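Local coordinates for protein pyruvate synthase subunit PorC (Thermotoga maritima MSB8, PDB 2RAA) that serves as the gamma chain of a heterotetrameric pyruvate synthase, which oxidises pyruvate with CoA to acetyl-CoA and CO2 while reducing ferredoxin, at residues A[125-128]-A[129-133]; A[135-138]-A[139-143]. All blocks are in the same frame, centred on the assembly; numbering follows the deposited sequence.

Interaction 1 of 2, residues A[125-128]-A[129-133]; sequences TGFN and GKICV
F127 folds its ring against G129, K130 and I131 in a local, mostly buried apolar turn contact, where the chain leaves helix 118-125 and enters strand 130-134 of the mixed sheet. This is the return turn of a beta-alpha-beta crossover, in which helix 118-125 links strand 109-113 to the parallel strand 130-134. The first torsion of F127 (chi1 -173°) turns CG away from the backbone N and swings the ring toward G129 and K130. One face receives the backbone of G129, whose N stands 4.0 Å above the F127 ring plane, not over the ring centre. At the ring edge, in plane, CE2 of F127 comes to 3.4 Å from the carbonyl O of K130, an aromatic C-H edge meeting an oxygen. I131 also reaches this edge, its CG1 lying 3.9 Å from CD2 of F127 as the two side chains pass each other running opposite ways. CD1 of I131 touches the backbone O of F127 at 3.6 Å, an oxygen hydrogen-bonded to R122 NE.

Glycine suits position 129 doubly: any CB would collide with the F127 ring, and the backbone angles would crowd it against the carbonyl O of N128. The other glycine, G126, takes a positive phi as the helix ends. Just before it, T125 forms an ST turn, its OG1 accepting from F127 N at 3.1 Å. F127 also packs on V101, L104 and L110, beside strand 109-113. Replacing F127 by a small residue such as alanine is likely to open a gap over G129 and leave CG1 of I131 without its aromatic neighbour. Side chains add no hydrogen bond between 125-128 and 129-133, so the turn is shaped by apolar packing and by glycine's freedom at G129.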
ATOM      1  N   THR A 125     -11.247   3.357  13.489  1.00 62.46           N
ATOM      2  CA  THR A 125     -11.880   2.445  12.535  1.00 62.53           C
ATOM      3  C   THR A 125     -12.850   1.440  13.151  1.00 62.92           C
ATOM      4  O   THR A 125     -13.882   1.109  12.550  1.00 62.71           O
ATOM      5  CB  THR A 125     -10.816   1.615  11.788  1.00 63.28           C
ATOM      6  OG1 THR A 125     -10.070   0.837  12.736  1.00 62.69           O
ATOM      7  CG2 THR A 125      -9.878   2.523  10.969  1.00 60.00           C
ATOM      8  N   GLY A 126     -12.503   0.940  14.331  1.00 63.13           N
ATOM      9  CA  GLY A 126     -13.277  -0.118  14.983  1.00 64.12           C
ATOM     10  C   GLY A 126     -12.868  -1.489  14.451  1.00 64.38           C
ATOM     11  O   GLY A 126     -13.619  -2.473  14.551  1.00 64.94           O
ATOM     12  N   PHE A 127     -11.668  -1.554  13.886  1.00 61.48           N
ATOM     13  CA  PHE A 127     -11.146  -2.786  13.364  1.00 59.91           C
ATOM     14  C   PHE A 127     -10.367  -3.586  14.420  1.00 61.55           C
ATOM     15  O   PHE A 127      -9.291  -3.182  14.897  1.00 60.51           O
ATOM     16  CB  PHE A 127     -10.250  -2.513  12.149  1.00 59.33           C
ATOM     17  CG  PHE A 127      -9.811  -3.763  11.458  1.00 55.11           C
ATOM     18  CD1 PHE A 127     -10.744  -4.562  10.809  1.00 51.89           C
ATOM     19  CD2 PHE A 127      -8.487  -4.169  11.489  1.00 52.65           C
ATOM     20  CE1 PHE A 127     -10.361  -5.740  10.195  1.00 58.48           C
ATOM     21  CE2 PHE A 127      -8.088  -5.347  10.876  1.00 52.04           C
ATOM     22  CZ  PHE A 127      -9.022  -6.136  10.226  1.00 57.23           C
ATOM     23  N   ASN A 128     -10.944  -4.718  14.804  1.00 63.07           N
ATOM     24  CA  ASN A 128     -10.235  -5.727  15.582  1.00 63.80           C
ATOM     25  C   ASN A 128      -9.710  -6.584  14.454  1.00 65.79           C
ATOM     26  O   ASN A 128     -10.421  -6.781  13.472  1.00 69.41           O
ATOM     27  CB  ASN A 128     -11.198  -6.484  16.468  1.00 62.44           C
ATOM     28  CG  ASN A 128     -12.050  -5.552  17.305  1.00 64.11           C
ATOM     29  OD1 ASN A 128     -13.250  -5.409  17.054  1.00 63.31           O
ATOM     30  ND2 ASN A 128     -11.427  -4.871  18.275  1.00 56.62           N
ATOM     31  N   GLY A 129      -8.478  -7.065  14.549  1.00 65.19           N
ATOM     32  CA  GLY A 129      -7.823  -7.728  13.402  1.00 61.12           C
ATOM     33  C   GLY A 129      -6.433  -7.153  13.296  1.00 58.59           C
ATOM     34  O   GLY A 129      -6.151  -6.140  13.914  1.00 58.19           O
ATOM     35  N   LYS A 130      -5.559  -7.785  12.525  1.00 56.59           N
ATOM     36  CA  LYS A 130      -4.183  -7.323  12.459  1.00 56.10           C
ATOM     37  C   LYS A 130      -4.150  -5.911  11.886  1.00 54.39           C
ATOM     38  O   LYS A 130      -4.729  -5.643  10.849  1.00 55.22           O
ATOM     39  CB  LYS A 130      -3.293  -8.276  11.637  1.00 54.29           C
ATOM     40  CG  LYS A 130      -1.794  -8.004  11.835  1.00 58.11           C
ATOM     41  CD  LYS A 130      -0.917  -8.671  10.771  1.00 58.65           C
ATOM     42  CE  LYS A 130      -0.704 -10.151  11.037  1.00 65.44           C
ATOM     43  NZ  LYS A 130       0.126 -10.749   9.938  1.00 72.22           N
ATOM     44  N   ILE A 131      -3.496  -5.008  12.600  1.00 54.09           N
ATOM     45  CA  ILE A 131      -3.273  -3.637  12.156  1.00 52.38           C
ATOM     46  C   ILE A 131      -1.770  -3.437  12.061  1.00 53.42           C
ATOM     47  O   ILE A 131      -1.067  -3.656  13.027  1.00 52.49           O
ATOM     48  CB  ILE A 131      -3.831  -2.592  13.152  1.00 53.60           C
ATOM     49  CG1 ILE A 131      -5.369  -2.651  13.184  1.00 51.59           C
ATOM     50  CG2 ILE A 131      -3.301  -1.193  12.798  1.00 49.07           C
ATOM     51  CD1 ILE A 131      -6.041  -1.865  14.317  1.00 47.50           C
ATOM     52  N   CYS A 132      -1.283  -3.045  10.890  1.00 52.97           N
ATOM     53  CA  CYS A 132       0.136  -2.798  10.679  1.00 51.77           C
ATOM     54  C   CYS A 132       0.306  -1.299  10.394  1.00 50.51           C
ATOM     55  O   CYS A 132      -0.532  -0.704   9.716  1.00 50.53           O
ATOM     56  CB  CYS A 132       0.620  -3.646   9.509  1.00 49.94           C
ATOM     57  SG  CYS A 132       0.121  -5.394   9.569  1.00 59.02           S
ATOM     58  N   VAL A 133       1.356  -0.684  10.927  1.00 48.59           N
ATOM     59  CA  VAL A 133       1.580   0.754  10.760  1.00 46.84           C
ATOM     60  C   VAL A 133       3.050   1.005  10.431  1.00 45.74           C
ATOM     61  O   VAL A 133       3.939   0.239  10.834  1.00 41.53           O
ATOM     62  CB  VAL A 133       1.226   1.568  12.050  1.00 48.71           C
ATOM     63  CG1 VAL A 133      -0.216   1.359  12.474  1.00 46.00           C
ATOM     64  CG2 VAL A 133       2.187   1.247  13.201  1.00 47.25           C
TER

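Interaction 2 of 2, residues A[135-138]-A[139-143]; sequences DATD and IALQE
I139 holds CG1 anti to its carbonyl carbon (chi1 -63°), which brings that methylene back to 3.3 Å from the carbonyl O of D135, one turn earlier. L141 has a similar first torsion (chi1 -76°), and its CG lies 3.6 Å from T137 O. From there its CD1 reaches both side chains of the preceding turn: CG2 of T137 at 4.2 Å, the two chains running side by side in the same direction, and OD1 of D138 at 3.6 Å, where an aliphatic methyl brushes an acid group at an oblique angle. Q142 likewise sets CG near the carbonyl O of D138, 3.2 Å away.

All this occurs in the first turns of helix 136-143, with D135 as its N-cap. OD1 of D135 accepts a weak capping bond from D138 N at 3.3 Å, a role to which a short acidic side chain is well suited. Regular i to i+4 helix bonds follow, from I139 N to D135 O, A140 N to A136 O, L141 N to T137 O and Q142 N to D138 O.

Residue types follow the helix's two sides. A136 and I139, small and branched apolar groups, are buried against P152 of helix 150-161, and I139 also touches R195 and E199 of helix 183-199. T137 turns its hydroxyl to N113 ND2, while N113 OD1 takes the N-H of A136. D138, L141 and Q142 lie on the exposed side, yet Q142 OE1 still finds R195 NH2, and E143 OE1 pairs with R191 NE in a salt bridge.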
ATOM      1  N   ASP A 135       5.773   4.584   9.327  1.00 41.61           N
ATOM      2  CA  ASP A 135       5.842   6.057   9.020  1.00 41.73           C
ATOM      3  C   ASP A 135       6.442   6.217   7.635  1.00 44.50           C
ATOM      4  O   ASP A 135       7.657   6.484   7.467  1.00 50.77           O
ATOM      5  CB  ASP A 135       6.696   6.735  10.087  1.00 41.35           C
ATOM      6  CG  ASP A 135       6.831   8.210   9.875  1.00 45.20           C
ATOM      7  OD1 ASP A 135       6.148   8.750   8.961  1.00 40.25           O
ATOM      8  OD2 ASP A 135       7.654   8.792  10.603  1.00 48.28           O
ATOM      9  N   ALA A 136       5.596   6.015   6.620  1.00 45.47           N
ATOM     10  CA  ALA A 136       6.093   5.937   5.237  1.00 43.76           C
ATOM     11  C   ALA A 136       6.464   7.321   4.773  1.00 42.55           C
ATOM     12  O   ALA A 136       7.448   7.493   4.064  1.00 43.96           O
ATOM     13  CB  ALA A 136       5.082   5.339   4.316  1.00 42.58           C
ATOM     14  N   THR A 137       5.695   8.311   5.192  1.00 42.08           N
ATOM     15  CA  THR A 137       6.020   9.714   4.779  1.00 45.38           C
ATOM     16  C   THR A 137       7.453  10.080   5.088  1.00 43.99           C
ATOM     17  O   THR A 137       8.179  10.570   4.221  1.00 51.92           O
ATOM     18  CB  THR A 137       5.077  10.697   5.434  1.00 43.93           C
ATOM     19  OG1 THR A 137       3.745  10.312   5.058  1.00 47.45           O
ATOM     20  CG2 THR A 137       5.364  12.186   4.978  1.00 44.51           C
ATOM     21  N   ASP A 138       7.854   9.834   6.327  1.00 43.93           N
ATOM     22  CA  ASP A 138       9.210  10.125   6.776  1.00 43.28           C
ATOM     23  C   ASP A 138      10.269   9.255   6.153  1.00 41.11           C
ATOM     24  O   ASP A 138      11.354   9.751   5.847  1.00 35.22           O
ATOM     25  CB  ASP A 138       9.312  10.079   8.299  1.00 47.96           C
ATOM     26  CG  ASP A 138       8.716  11.350   8.978  1.00 49.74           C
ATOM     27  OD1 ASP A 138       8.932  12.489   8.493  1.00 56.15           O
ATOM     28  OD2 ASP A 138       8.025  11.194  10.013  1.00 55.48           O
ATOM     29  N   ILE A 139      10.001   7.959   5.965  1.00 43.99           N
ATOM     30  CA  ILE A 139      10.933   7.143   5.183  1.00 41.41           C
ATOM     31  C   ILE A 139      11.226   7.807   3.807  1.00 45.68           C
ATOM     32  O   ILE A 139      12.393   7.962   3.378  1.00 46.73           O
ATOM     33  CB  ILE A 139      10.430   5.681   4.960  1.00 44.07           C
ATOM     34  CG1 ILE A 139      10.295   4.941   6.310  1.00 35.78           C
ATOM     35  CG2 ILE A 139      11.397   4.979   3.990  1.00 40.43           C
ATOM     36  CD1 ILE A 139       9.795   3.318   6.243  1.00 37.28           C
ATOM     37  N   ALA A 140      10.173   8.245   3.134  1.00 47.02           N
ATOM     38  CA  ALA A 140      10.307   8.870   1.819  1.00 44.87           C
ATOM     39  C   ALA A 140      11.011  10.216   1.893  1.00 46.81           C
ATOM     40  O   ALA A 140      11.822  10.555   1.012  1.00 44.70           O
ATOM     41  CB  ALA A 140       8.920   9.037   1.189  1.00 45.71           C
ATOM     42  N   LEU A 141      10.724  11.017   2.916  1.00 44.98           N
ATOM     43  CA  LEU A 141      11.421  12.304   2.990  1.00 43.39           C
ATOM     44  C   LEU A 141      12.910  12.066   3.134  1.00 45.88           C
ATOM     45  O   LEU A 141      13.715  12.822   2.606  1.00 44.05           O
ATOM     46  CB  LEU A 141      10.920  13.177   4.131  1.00 42.05           C
ATOM     47  CG  LEU A 141       9.573  13.865   3.932  1.00 38.28           C
ATOM     48  CD1 LEU A 141       9.044  14.176   5.315  1.00 32.46           C
ATOM     49  CD2 LEU A 141       9.676  15.132   3.044  1.00 38.59           C
ATOM     50  N   GLN A 142      13.263  10.999   3.850  1.00 47.14           N
ATOM     51  CA  GLN A 142      14.657  10.663   4.074  1.00 49.81           C
ATOM     52  C   GLN A 142      15.330  10.115   2.822  1.00 48.56           C
ATOM     53  O   GLN A 142      16.467  10.476   2.488  1.00 47.59           O
ATOM     54  CB  GLN A 142      14.777   9.631   5.205  1.00 45.66           C
ATOM     55  CG  GLN A 142      14.436  10.145   6.586  1.00 57.09           C
ATOM     56  CD  GLN A 142      15.100   9.348   7.704  1.00 62.69           C
ATOM     57  OE1 GLN A 142      14.423   8.659   8.479  1.00 83.70           O
ATOM     58  NE2 GLN A 142      16.432   9.427   7.781  1.00 81.25           N
ATOM     59  N   GLU A 143      14.626   9.231   2.134  1.00 46.77           N
ATOM     60  CA  GLU A 143      15.245   8.494   1.060  1.00 47.08           C
ATOM     61  C   GLU A 143      15.105   9.141  -0.301  1.00 44.69           C
ATOM     62  O   GLU A 143      16.111   9.249  -1.039  1.00 45.15           O
ATOM     63  CB  GLU A 143      14.699   7.056   1.027  1.00 47.63           C
ATOM     64  CG  GLU A 143      15.064   6.217   2.246  1.00 48.42           C
ATOM     65  CD  GLU A 143      16.582   6.109   2.505  1.00 50.30           C
ATOM     66  OE1 GLU A 143      17.426   6.255   1.584  1.00 47.74           O
ATOM     67  OE2 GLU A 143      16.920   5.841   3.667  1.00 52.90           O
TER

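How the interactions relate
Interaction 1 closes before interaction 2 opens, and their centres lie about 22 Å apart. They are consecutive pieces of one chain path: helix 118-125, the turn at 126-129, strand 130-134, then helix 136-143. The strand runs parallel to 109-113 and antiparallel to the short strand 201-202, to which C132 is tied by a disulfide with C202. Residues 125-133 thus lead into the sheet, whereas residues 135-143 lead out of it. Strand 109-113 borders both contacts. Interaction 1 is the end of the crossover into strand 130-134, and interaction 2 the start of the helix that carries the chain from that strand toward helices 150-161 and 183-199.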